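Local structure of N-terminal acetyltransferase-like protein (Chaetomium thermophilum, 5NNP) at residues G160-A165 with I198-D203; W149-I154 with F530-G535; K92-A97 with A119-Q124; T196-A199 with E205-L208; R246-R251 with M256-G261. The protein probably serves as the tetratricopeptide-repeat auxiliary subunit of an N-terminal acetyltransferase complex of the NatA type, a helical scaffold for its partner proteins. All blocks are in the same frame, centred on the assembly; numbering follows the deposited sequence.

Contact 1 (G160-A165 with I198-D203); sequences GNLEKA and IAERGD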
# COMPACT_ATOMS: atom_id res chain seq x y z
N GLY A 160 16.09 -3.11 -16.68
CA GLY A 160 17.43 -2.77 -16.21
C GLY A 160 18.31 -2.11 -17.27
O GLY A 160 19.43 -1.72 -16.98
N ASN A 161 17.80 -1.98 -18.50
CA ASN A 161 18.53 -1.33 -19.57
C ASN A 161 18.24 0.18 -19.62
O ASN A 161 17.52 0.67 -20.50
CB ASN A 161 18.18 -1.98 -20.91
CG ASN A 161 19.23 -1.73 -21.98
OD1 ASN A 161 20.00 -0.78 -21.89
ND2 ASN A 161 19.25 -2.59 -23.00
N LEU A 162 18.80 0.92 -18.66
CA LEU A 162 18.55 2.35 -18.56
C LEU A 162 19.08 3.12 -19.78
O LEU A 162 18.38 3.98 -20.32
CB LEU A 162 19.17 2.89 -17.27
CG LEU A 162 18.22 2.80 -16.06
CD1 LEU A 162 17.65 1.40 -15.89
CD2 LEU A 162 18.92 3.24 -14.77
N GLU A 163 20.28 2.80 -20.24
CA GLU A 163 20.83 3.46 -21.42
C GLU A 163 19.90 3.36 -22.64
O GLU A 163 19.69 4.35 -23.35
CB GLU A 163 22.20 2.87 -21.79
CG GLU A 163 22.95 3.67 -22.86
CD GLU A 163 24.36 3.15 -23.12
OE1 GLU A 163 24.75 2.16 -22.47
OE2 GLU A 163 25.06 3.72 -23.97
N LYS A 164 19.33 2.18 -22.88
CA LYS A 164 18.44 2.05 -24.04
C LYS A 164 17.11 2.77 -23.80
O LYS A 164 16.52 3.33 -24.72
CB LYS A 164 18.21 0.58 -24.39
CG LYS A 164 18.11 0.31 -25.89
CD LYS A 164 19.43 0.62 -26.59
CE LYS A 164 19.39 0.26 -28.08
NZ LYS A 164 18.29 0.97 -28.77
N ALA A 165 16.63 2.78 -22.56
CA ALA A 165 15.39 3.48 -22.29
C ALA A 165 15.55 4.98 -22.51
O ALA A 165 14.65 5.65 -23.03
CB ALA A 165 14.91 3.19 -20.87
N ILE A 198 18.05 9.45 -16.10
CA ILE A 198 19.42 9.94 -16.05
C ILE A 198 20.01 9.84 -14.64
O ILE A 198 21.16 9.45 -14.47
CB ILE A 198 19.51 11.40 -16.53
CG1 ILE A 198 19.06 11.50 -17.99
CG2 ILE A 198 20.93 11.93 -16.36
CD1 ILE A 198 19.05 12.92 -18.57
N ALA A 199 19.24 10.18 -13.62
CA ALA A 199 19.75 10.14 -12.27
C ALA A 199 19.95 8.70 -11.82
O ALA A 199 20.97 8.36 -11.23
CB ALA A 199 18.82 10.89 -11.32
N GLU A 200 18.98 7.84 -12.13
CA GLU A 200 19.13 6.43 -11.80
C GLU A 200 20.39 5.83 -12.47
O GLU A 200 20.98 4.89 -11.94
CB GLU A 200 17.89 5.63 -12.19
CG GLU A 200 16.70 5.89 -11.29
CD GLU A 200 15.59 4.87 -11.46
OE1 GLU A 200 14.48 5.11 -10.92
OE2 GLU A 200 15.84 3.83 -12.13
N ARG A 201 20.80 6.37 -13.61
CA ARG A 201 22.05 5.93 -14.22
C ARG A 201 23.22 6.44 -13.39
O ARG A 201 24.35 5.99 -13.57
CB ARG A 201 22.17 6.39 -15.68
CG ARG A 201 21.05 5.84 -16.54
CD ARG A 201 21.21 6.22 -17.99
NE ARG A 201 22.48 5.74 -18.52
CZ ARG A 201 22.99 6.11 -19.68
NH1 ARG A 201 22.35 7.00 -20.44
NH2 ARG A 201 24.16 5.61 -20.07
N GLY A 202 22.96 7.37 -12.47
CA GLY A 202 23.96 7.80 -11.50
C GLY A 202 24.70 9.06 -11.91
O GLY A 202 25.70 9.43 -11.31
N ASP A 203 24.19 9.71 -12.95
CA ASP A 203 24.79 10.92 -13.49
C ASP A 203 24.10 12.16 -12.94
O ASP A 203 23.35 12.83 -13.65
CB ASP A 203 24.70 10.90 -15.01
CG ASP A 203 25.84 11.64 -15.67
OD1 ASP A 203 26.23 11.23 -16.79
OD2 ASP A 203 26.33 12.63 -15.09
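Arg201 lays its long side chain across the first turn of helix 162-175, and its fit against Leu162 and Glu163 makes up most of this surface contact. Two ends of successive helices meet here, in an all-helical repeat array of the kind expected for a TPR-type auxiliary subunit: Gly202, with positive phi, closes helix 185-200 in a Schellman motif, and Asn161 is the N-cap of the other helix, its OD1 accepting from Lys164 N at 3.2 Å. The aliphatic part of the arginine is used first. Arg201 CG lies 3.6 Å from Leu162 CB, with the two side chains running alongside in opposite senses, while Leu162 CD2 meets Glu200 CB at 3.7 Å. A bend in the Arg201 chain (chi3 59°) then turns the guanidinium flat over Glu163, the residue after Leu162, whose CA stands 3.8 Å above its plane, over the centre. Glu163 CG passes over a face of the same group, 3.6 Å from Arg201 NH2. Glu163 OE1 stays 4.2 Å from Arg201 NH2 and well out of the guanidinium plane, where no N-H points at it. Glu200 pairs with Arg545. Across this contact, then, Arg201 packs by its aliphatic chain and the flat face of its guanidinium, while its charge is met by a salt bridge from NH1 to Glu166 and, probably more weakly and without a directed bond, by Glu163.

Contact 2 (W149-I154 with F530-G535); sequences WTALAI and FSLRKG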
# COMPACT_ATOMS: atom_id res chain seq x y z
N TRP A 149 6.28 4.74 -27.96
CA TRP A 149 7.71 5.01 -27.72
C TRP A 149 7.99 4.93 -26.23
O TRP A 149 8.93 4.25 -25.79
CB TRP A 149 8.14 6.37 -28.26
CG TRP A 149 8.12 6.42 -29.75
CD1 TRP A 149 7.04 6.70 -30.54
CD2 TRP A 149 9.22 6.21 -30.65
NE1 TRP A 149 7.39 6.65 -31.85
CE2 TRP A 149 8.73 6.36 -31.96
CE3 TRP A 149 10.58 5.90 -30.47
CZ2 TRP A 149 9.54 6.20 -33.09
CZ3 TRP A 149 11.39 5.74 -31.59
CH2 TRP A 149 10.86 5.89 -32.88
N THR A 150 7.17 5.64 -25.46
CA THR A 150 7.26 5.65 -24.00
C THR A 150 7.18 4.24 -23.41
O THR A 150 7.98 3.89 -22.54
CB THR A 150 6.15 6.50 -23.41
OG1 THR A 150 6.26 7.81 -23.95
CG2 THR A 150 6.24 6.55 -21.87
N ALA A 151 6.24 3.44 -23.90
CA ALA A 151 6.09 2.05 -23.49
C ALA A 151 7.36 1.22 -23.70
O ALA A 151 7.75 0.47 -22.82
CB ALA A 151 4.92 1.41 -24.22
N LEU A 152 7.99 1.37 -24.87
CA LEU A 152 9.24 0.65 -25.14
C LEU A 152 10.35 1.16 -24.23
O LEU A 152 11.16 0.37 -23.77
CB LEU A 152 9.67 0.76 -26.61
CG LEU A 152 11.06 0.14 -26.90
CD1 LEU A 152 11.13 -1.37 -26.61
CD2 LEU A 152 11.58 0.45 -28.30
N ALA A 153 10.37 2.46 -23.95
CA ALA A 153 11.30 3.00 -22.96
C ALA A 153 11.05 2.40 -21.55
O ALA A 153 12.00 2.03 -20.85
CB ALA A 153 11.20 4.50 -22.92
N ILE A 154 9.78 2.30 -21.16
CA ILE A 154 9.43 1.69 -19.88
C ILE A 154 9.89 0.23 -19.79
O ILE A 154 10.46 -0.19 -18.77
CB ILE A 154 7.92 1.78 -19.61
CG1 ILE A 154 7.50 3.22 -19.33
CG2 ILE A 154 7.53 0.90 -18.44
CD1 ILE A 154 6.08 3.52 -19.69
N PHE A 530 -3.39 1.59 -19.14
CA PHE A 530 -4.04 2.81 -18.75
C PHE A 530 -3.05 3.95 -18.48
O PHE A 530 -3.28 5.10 -18.89
CB PHE A 530 -4.89 2.57 -17.52
CG PHE A 530 -5.77 3.72 -17.17
CD1 PHE A 530 -6.93 3.95 -17.88
CD2 PHE A 530 -5.43 4.59 -16.16
CE1 PHE A 530 -7.74 5.01 -17.56
CE2 PHE A 530 -6.23 5.65 -15.85
CZ PHE A 530 -7.38 5.86 -16.55
N SER A 531 -1.94 3.62 -17.81
CA SER A 531 -0.93 4.62 -17.52
C SER A 531 -0.30 5.20 -18.78
O SER A 531 0.16 6.34 -18.76
CB SER A 531 0.15 4.03 -16.61
OG SER A 531 -0.29 4.03 -15.25
N LEU A 532 -0.26 4.41 -19.85
CA LEU A 532 0.27 4.90 -21.13
C LEU A 532 -0.69 5.95 -21.71
O LEU A 532 -0.26 6.87 -22.39
CB LEU A 532 0.50 3.76 -22.12
CG LEU A 532 1.58 2.73 -21.77
CD1 LEU A 532 1.61 1.60 -22.77
CD2 LEU A 532 2.97 3.35 -21.67
N ARG A 533 -1.98 5.83 -21.42
CA ARG A 533 -2.96 6.79 -21.91
C ARG A 533 -2.89 8.09 -21.10
O ARG A 533 -2.97 9.18 -21.66
CB ARG A 533 -4.38 6.20 -21.86
CG ARG A 533 -4.76 5.38 -23.09
CD ARG A 533 -5.31 3.99 -22.73
NE ARG A 533 -6.67 4.04 -22.20
CZ ARG A 533 -7.26 3.01 -21.59
NH1 ARG A 533 -6.61 1.86 -21.43
NH2 ARG A 533 -8.51 3.14 -21.12
N LYS A 534 -2.72 7.98 -19.78
CA LYS A 534 -2.55 9.14 -18.92
C LYS A 534 -1.19 9.84 -19.09
O LYS A 534 -1.07 11.02 -18.82
CB LYS A 534 -2.71 8.75 -17.45
CG LYS A 534 -3.94 7.91 -17.12
CD LYS A 534 -5.25 8.54 -17.57
CE LYS A 534 -5.54 9.85 -16.86
NZ LYS A 534 -6.83 10.46 -17.31
N GLY A 535 -0.17 9.10 -19.50
CA GLY A 535 1.17 9.65 -19.61
C GLY A 535 1.91 9.87 -18.30
O GLY A 535 3.05 10.31 -18.30
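Leu532 packs on Ala151 and Ile154 in a buried, wholly apolar contact between two helices of the alpha-alpha superhelix expected of a TPR-type protein, helix 146-159 and helix 527-534. The segments are 376 residues apart in sequence, so this is a case of the superhelix meeting itself: a later part of the chain comes back to lie on an early one. The contact area is small, and Leu532 supplies nearly all of it from its side. Its chi1 of -66° and chi2 of 175° together bring both methyls to the other helix, although the CB itself does not head straight for it. At the closest backbone approach, Ala151 CA and Leu532 CA are 6.9 Å apart, and the short alanine side chain receives the branched end of the leucine. Neighbouring helices pack round the same residues. Arg135 of helix 128-141 touches both Ala151 and Leu532, and Ile537 of helix 537-547 packs on Ile154 and Thr150. Helix 527-534 ends at Gly535, which leaves the helical conformation with positive phi just before that next helix starts. Phe530, Ser531 and Lys534 pack against the chain of another protein, so this short helix is held between the early superhelix and a partner subunit. The fork of Leu532 bears on both residues of helix 146-159: CD1 lies 3.6 Å from Ala151 CB, whereas CD2 sits 3.8 Å from Ala151 CB and 3.7 Å from Ile154 CD1.

Contact 3 (K92-A97 with A119-Q124); sequences KNFDEA and AVLQIQ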
# COMPACT_ATOMS: atom_id res chain seq x y z
N LYS A 92 -7.04 -17.04 -14.43
CA LYS A 92 -5.98 -16.34 -13.72
C LYS A 92 -4.61 -17.02 -13.78
O LYS A 92 -3.70 -16.64 -13.04
CB LYS A 92 -6.38 -16.13 -12.26
CG LYS A 92 -7.67 -15.37 -12.13
CD LYS A 92 -7.72 -14.25 -13.14
CE LYS A 92 -9.09 -13.60 -13.15
NZ LYS A 92 -9.45 -13.18 -11.79
N ASN A 93 -4.46 -18.00 -14.66
CA ASN A 93 -3.17 -18.61 -14.93
C ASN A 93 -2.45 -17.87 -16.06
O ASN A 93 -2.36 -18.35 -17.20
CB ASN A 93 -3.31 -20.08 -15.29
CG ASN A 93 -1.96 -20.78 -15.46
OD1 ASN A 93 -0.90 -20.14 -15.45
ND2 ASN A 93 -2.00 -22.09 -15.61
N PHE A 94 -1.91 -16.72 -15.72
CA PHE A 94 -1.28 -15.84 -16.69
C PHE A 94 -0.06 -16.45 -17.34
O PHE A 94 0.36 -16.05 -18.42
CB PHE A 94 -0.91 -14.52 -16.02
CG PHE A 94 -2.10 -13.78 -15.48
CD1 PHE A 94 -3.36 -13.96 -16.05
CD2 PHE A 94 -1.98 -12.92 -14.40
CE1 PHE A 94 -4.46 -13.29 -15.57
CE2 PHE A 94 -3.06 -12.25 -13.92
CZ PHE A 94 -4.31 -12.43 -14.50
N ASP A 95 0.55 -17.42 -16.69
CA ASP A 95 1.78 -17.93 -17.23
C ASP A 95 1.49 -18.87 -18.38
O ASP A 95 2.16 -18.82 -19.41
CB ASP A 95 2.62 -18.61 -16.16
CG ASP A 95 4.08 -18.26 -16.28
OD1 ASP A 95 4.45 -17.17 -15.79
OD2 ASP A 95 4.84 -19.06 -16.88
N GLU A 96 0.48 -19.71 -18.21
CA GLU A 96 0.10 -20.62 -19.27
C GLU A 96 -0.58 -19.83 -20.38
O GLU A 96 -0.54 -20.22 -21.55
CB GLU A 96 -0.81 -21.74 -18.74
CG GLU A 96 -0.09 -22.68 -17.79
CD GLU A 96 0.94 -23.56 -18.50
OE1 GLU A 96 0.55 -24.34 -19.41
OE2 GLU A 96 2.14 -23.46 -18.14
N ALA A 97 -1.19 -18.71 -20.02
CA ALA A 97 -1.77 -17.82 -21.01
C ALA A 97 -0.69 -17.28 -21.95
O ALA A 97 -0.87 -17.26 -23.18
CB ALA A 97 -2.51 -16.68 -20.34
N ALA A 119 1.35 -8.69 -24.47
CA ALA A 119 2.28 -7.72 -23.92
C ALA A 119 1.87 -7.37 -22.50
O ALA A 119 2.72 -7.24 -21.61
CB ALA A 119 2.32 -6.46 -24.79
N VAL A 120 0.56 -7.22 -22.31
CA VAL A 120 0.02 -6.91 -21.00
C VAL A 120 0.36 -8.05 -20.04
O VAL A 120 0.92 -7.83 -18.98
CB VAL A 120 -1.51 -6.67 -21.04
CG1 VAL A 120 -2.04 -6.56 -19.65
CG2 VAL A 120 -1.84 -5.42 -21.85
N LEU A 121 0.03 -9.27 -20.44
CA LEU A 121 0.31 -10.46 -19.64
C LEU A 121 1.80 -10.56 -19.29
O LEU A 121 2.16 -10.89 -18.16
CB LEU A 121 -0.15 -11.72 -20.38
CG LEU A 121 -1.66 -11.97 -20.51
CD1 LEU A 121 -1.93 -12.99 -21.59
CD2 LEU A 121 -2.25 -12.46 -19.19
N GLN A 122 2.65 -10.25 -20.26
CA GLN A 122 4.08 -10.40 -20.03
C GLN A 122 4.62 -9.45 -18.97
O GLN A 122 5.43 -9.85 -18.13
CB GLN A 122 4.85 -10.19 -21.33
CG GLN A 122 4.82 -11.38 -22.26
CD GLN A 122 5.30 -11.02 -23.65
OE1 GLN A 122 4.89 -9.99 -24.22
NE2 GLN A 122 6.16 -11.85 -24.22
N ILE A 123 4.18 -8.19 -19.00
CA ILE A 123 4.66 -7.25 -18.00
C ILE A 123 4.01 -7.59 -16.64
O ILE A 123 4.67 -7.50 -15.60
CB ILE A 123 4.40 -5.77 -18.38
CG1 ILE A 123 5.09 -4.83 -17.39
CG2 ILE A 123 2.92 -5.47 -18.43
CD1 ILE A 123 6.59 -5.13 -17.14
N GLN A 124 2.76 -8.03 -16.67
CA GLN A 124 2.10 -8.49 -15.45
C GLN A 124 2.88 -9.59 -14.74
O GLN A 124 2.84 -9.68 -13.52
CB GLN A 124 0.70 -9.01 -15.73
CG GLN A 124 0.03 -9.58 -14.47
CD GLN A 124 -0.43 -8.49 -13.51
OE1 GLN A 124 -0.67 -7.35 -13.90
NE2 GLN A 124 -0.53 -8.84 -12.24
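Phe94 packs its ring on Leu121 and Gln124, and the less usual feature here is that the carbonyl oxygen of Lys92, two residues back, lies 4.0 Å above the centre of one ring face. The site is the start of helix 94-107 against helix 112-124, in a tetratricopeptide-repeat region, and the residue that caps the helix and the one that packs it, Asn93 and Phe94, are consecutive. Lys92, with positive phi, is the C-prime residue of the Schellman motif ending the preceding helix. Asn93 is the N-cap of the next: its OD1 accepts from Glu96 N at 3.1 Å, and more weakly from Asp95 N. The CG of Phe94 is anti to the carbonyl carbon (chi1 -61°), which puts the ring against Leu121 and Gln124; Phe525 meets it from a distant part of the chain. Gln124 gives the ring only its aliphatic stem, CG being 3.9 Å from Phe94 CD2. Its amide, turned 74° from the ring plane, is bound instead to His528 through OE1 and to the backbone of Gln521 through NE2. Leu121 divides its two methyls between neighbours one turn apart: CD2 touches Phe94 CD1 at 3.7 Å, and CD1 meets Ala97 CB at 3.9 Å.

Contact 4 (T196-A199 with E205-L208); sequences TIIA and ERAL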
# COMPACT_ATOMS: atom_id res chain seq x y z
N THR A 196 14.44 11.33 -14.38
CA THR A 196 14.66 10.36 -13.32
C THR A 196 15.56 9.24 -13.83
O THR A 196 16.36 8.68 -13.08
CB THR A 196 13.36 9.77 -12.75
OG1 THR A 196 12.67 9.03 -13.76
CG2 THR A 196 12.46 10.87 -12.22
N ILE A 197 15.46 8.93 -15.12
CA ILE A 197 16.27 7.85 -15.69
C ILE A 197 17.75 8.21 -15.72
O ILE A 197 18.61 7.39 -15.38
CB ILE A 197 15.78 7.46 -17.10
CG1 ILE A 197 14.48 6.66 -16.96
CG2 ILE A 197 16.82 6.63 -17.84
CD1 ILE A 197 13.75 6.37 -18.25
N ILE A 198 18.05 9.45 -16.10
CA ILE A 198 19.42 9.94 -16.05
C ILE A 198 20.01 9.84 -14.64
O ILE A 198 21.16 9.45 -14.47
CB ILE A 198 19.51 11.40 -16.53
CG1 ILE A 198 19.06 11.50 -17.99
CG2 ILE A 198 20.93 11.93 -16.36
CD1 ILE A 198 19.05 12.92 -18.57
N ALA A 199 19.24 10.18 -13.62
CA ALA A 199 19.75 10.14 -12.27
C ALA A 199 19.95 8.70 -11.82
O ALA A 199 20.97 8.36 -11.23
CB ALA A 199 18.82 10.89 -11.32
N GLU A 205 25.24 15.02 -12.09
CA GLU A 205 25.68 16.22 -12.78
C GLU A 205 24.82 16.48 -14.02
O GLU A 205 24.38 17.60 -14.27
CB GLU A 205 27.15 16.08 -13.17
CG GLU A 205 27.70 17.23 -13.97
CD GLU A 205 27.92 18.46 -13.12
OE1 GLU A 205 28.19 18.29 -11.92
OE2 GLU A 205 27.81 19.59 -13.66
N ARG A 206 24.57 15.44 -14.80
CA ARG A 206 23.86 15.60 -16.05
C ARG A 206 22.37 15.80 -15.83
O ARG A 206 21.72 16.55 -16.57
CB ARG A 206 24.09 14.39 -16.95
CG ARG A 206 23.91 14.69 -18.42
CD ARG A 206 24.32 13.50 -19.23
NE ARG A 206 23.17 12.73 -19.70
CZ ARG A 206 22.97 11.45 -19.43
NH1 ARG A 206 23.84 10.78 -18.68
NH2 ARG A 206 21.91 10.84 -19.93
N ALA A 207 21.83 15.13 -14.81
CA ALA A 207 20.42 15.23 -14.51
C ALA A 207 20.03 16.65 -14.07
O ALA A 207 18.94 17.13 -14.39
CB ALA A 207 20.04 14.21 -13.43
N LEU A 208 20.92 17.31 -13.33
CA LEU A 208 20.66 18.68 -12.90
C LEU A 208 20.67 19.60 -14.12
O LEU A 208 19.80 20.46 -14.29
CB LEU A 208 21.69 19.15 -11.87
CG LEU A 208 21.43 20.56 -11.33
CD1 LEU A 208 20.02 20.66 -10.77
CD2 LEU A 208 22.45 20.94 -10.29
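Ile198 and Ala207 bring their CA atoms to 5.6 Å, the nearest CA pair between segments 196-199 and 205-208, which belong to a helical hairpin whose arms, helix 185-200 and helix 204-214, run in roughly opposite directions after a very short turn. The short side chain of Ala207 is compatible with this nearness. Ala207 CB faces the other arm, touching Ile198 CG2 at 3.8 Å and Ala199 CB at 4.1 Å. Ile198 fills the rest of the interface with its two branches. Its CG2, anti to the backbone N, meets Ala207 and also lies 3.7 Å above the guanidinium plane of Arg206, over the centre, so that the two pack face-on; its CG1 approaches Arg206 NH2 at 3.5 Å. As whole side chains, Ile198 and Arg206 cross at about a right angle. Arg206 leaves the helix with CG anti to the backbone N and bends at chi3 (102°), which brings the guanidinium back over Ile198. Its polar atoms are bound outside the two segments: salt bridges from NH2 to Glu166 and from NH1 to Asp203 should together fix the rotation of the group over the apolar surface. Two further helices pack on the hairpin, in what is probably a TPR-like alpha-alpha array. Helix 162-175 borders it through Glu166, which touches Ile197 and Ile198, and through Leu169 on Ile197; helix 221-234 adds Tyr231, packed on Ala199 and Ala207.

Contact 5 (R246-R251 with M256-G261); sequences RALLDR and MDYYKG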
# COMPACT_ATOMS: atom_id res chain seq x y z
N ARG A 246 14.67 26.16 0.99
CA ARG A 246 13.83 27.27 1.41
C ARG A 246 12.58 27.36 0.54
O ARG A 246 11.47 27.57 1.05
CB ARG A 246 14.60 28.58 1.39
CG ARG A 246 15.55 28.73 2.54
CD ARG A 246 16.08 30.14 2.65
NE ARG A 246 16.43 30.42 4.04
CZ ARG A 246 17.65 30.29 4.55
NH1 ARG A 246 18.66 29.90 3.77
NH2 ARG A 246 17.87 30.56 5.83
N ALA A 247 12.75 27.20 -0.77
CA ALA A 247 11.61 27.18 -1.70
C ALA A 247 10.59 26.11 -1.34
O ALA A 247 9.37 26.36 -1.37
CB ALA A 247 12.10 26.98 -3.12
N LEU A 248 11.08 24.92 -0.99
CA LEU A 248 10.21 23.81 -0.63
C LEU A 248 9.52 24.07 0.71
O LEU A 248 8.36 23.69 0.90
CB LEU A 248 10.99 22.50 -0.59
CG LEU A 248 11.36 21.91 -1.96
CD1 LEU A 248 12.54 20.95 -1.85
CD2 LEU A 248 10.16 21.21 -2.60
N LEU A 249 10.23 24.73 1.62
CA LEU A 249 9.67 24.99 2.95
C LEU A 249 8.52 25.96 2.83
O LEU A 249 7.48 25.79 3.48
CB LEU A 249 10.73 25.54 3.90
CG LEU A 249 11.63 24.54 4.61
CD1 LEU A 249 12.76 25.27 5.31
CD2 LEU A 249 10.83 23.70 5.59
N ASP A 250 8.72 26.98 2.01
CA ASP A 250 7.68 27.97 1.75
C ASP A 250 6.45 27.31 1.13
O ASP A 250 5.33 27.77 1.33
CB ASP A 250 8.22 29.09 0.86
CG ASP A 250 9.13 30.04 1.60
OD1 ASP A 250 8.75 30.48 2.71
OD2 ASP A 250 10.22 30.37 1.08
N ARG A 251 6.65 26.23 0.39
CA ARG A 251 5.56 25.49 -0.25
C ARG A 251 4.84 24.58 0.76
O ARG A 251 3.63 24.37 0.68
CB ARG A 251 6.10 24.66 -1.42
CG ARG A 251 5.05 23.87 -2.26
CD ARG A 251 5.75 22.88 -3.20
NE ARG A 251 4.83 22.20 -4.12
CZ ARG A 251 4.25 22.78 -5.17
NH1 ARG A 251 4.48 24.06 -5.43
NH2 ARG A 251 3.43 22.09 -5.96
N MET A 256 9.27 17.60 7.43
CA MET A 256 10.54 17.39 8.16
C MET A 256 11.83 17.46 7.34
O MET A 256 12.78 18.13 7.75
CB MET A 256 10.54 16.03 8.85
CG MET A 256 11.76 15.71 9.69
SD MET A 256 11.65 14.13 10.58
CE MET A 256 10.58 14.59 11.94
N ASP A 257 11.88 16.76 6.22
CA ASP A 257 13.13 16.68 5.47
C ASP A 257 13.58 18.00 4.85
O ASP A 257 14.79 18.18 4.63
CB ASP A 257 13.02 15.61 4.38
CG ASP A 257 12.98 14.22 4.93
OD1 ASP A 257 13.35 14.04 6.12
OD2 ASP A 257 12.59 13.29 4.20
N TYR A 258 12.66 18.91 4.58
CA TYR A 258 13.05 20.21 4.04
C TYR A 258 13.86 20.98 5.08
O TYR A 258 14.83 21.66 4.72
CB TYR A 258 11.84 21.04 3.59
CG TYR A 258 11.00 20.41 2.50
CD1 TYR A 258 11.53 19.45 1.63
CD2 TYR A 258 9.67 20.76 2.33
CE1 TYR A 258 10.76 18.87 0.63
CE2 TYR A 258 8.89 20.18 1.34
CZ TYR A 258 9.44 19.24 0.49
OH TYR A 258 8.67 18.65 -0.49
N TYR A 259 13.48 20.88 6.35
CA TYR A 259 14.28 21.52 7.40
C TYR A 259 15.67 20.87 7.49
O TYR A 259 16.69 21.56 7.58
CB TYR A 259 13.57 21.48 8.76
CG TYR A 259 12.31 22.30 8.83
CD1 TYR A 259 12.35 23.66 9.11
CD2 TYR A 259 11.06 21.71 8.65
CE1 TYR A 259 11.19 24.42 9.19
CE2 TYR A 259 9.90 22.46 8.72
CZ TYR A 259 9.97 23.81 8.99
OH TYR A 259 8.80 24.54 9.06
N LYS A 260 15.71 19.54 7.48
CA LYS A 260 16.99 18.82 7.51
C LYS A 260 17.90 19.30 6.39
O LYS A 260 19.04 19.69 6.63
CB LYS A 260 16.78 17.31 7.42
CG LYS A 260 16.22 16.69 8.68
CD LYS A 260 16.06 15.18 8.57
CE LYS A 260 15.54 14.59 9.87
NZ LYS A 260 15.55 13.10 9.83
N GLY A 261 17.37 19.29 5.17
CA GLY A 261 18.08 19.78 4.00
C GLY A 261 18.61 21.19 4.14
O GLY A 261 19.79 21.43 3.88
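Leu248 and Leu249 each press on the face of a tyrosine, Tyr258 and Tyr259 respectively, and these two pairs form the tight side of an antiparallel helical hairpin, the building unit of TPR-like repeat arrays. Short helical segments 246-251 and 256-261 cross at -153°, their axes 9.0 Å apart at the closest point. Leu248 CB stands over the centre of the Tyr258 ring, 3.5 Å from its centroid and 4° off the normal, a CH-pi contact; farther out, Leu248 CD2 follows the ring to its end and lies 3.6 Å from Tyr258 OH. The second pair repeats the theme with a methyl: Leu249 CD2 sits 3.4 Å from the centroid of the Tyr259 ring. That same methyl is also 3.5 Å from Tyr258 CB, so it is lodged between the two tyrosine side chains. All four residues are buried, and Tyr280 stacks on Tyr259 from outside the segments. By contrast, Ala247, Asp257 and Lys260 lie on the exposed outer surface of the hairpin, while Arg251 and Met256, near the turn, reach another protein chain, Arg251 through a salt bridge. Each tyrosine packs by its ring and bonds by its hydroxyl. The ring faces take aliphatic carbons, but Tyr258 OH bonds to Glu226 and Tyr259 OH to the backbone oxygen of Pro253, so the buried rings can be packed by leucines without leaving their oxygens unbonded.

How the contacts relate
From the N terminus, contact 3 comes first and closes a short loop within the tetratricopeptide-repeat region. Contact 2 then opens at 149-154 and is completed only at 530-535, so contacts 1, 4 and 5 all fall within its long span. Contact 1 joins the start of helix 162-175 to the end of helix 185-200, and contact 4, sharing Ile198 and Ala199 with it, carries that helix on to helix 204-214; their centres are about 9 Å apart. Contact 1 also touches contact 2, through Ala165 and Ala153 on successive helices. Contact 5 is a separate hairpin, its centre about 22 Å from that of contact 4. Contacts between neighbouring helices are consistent with a continuous superhelix, while contact 2 ties distant parts together.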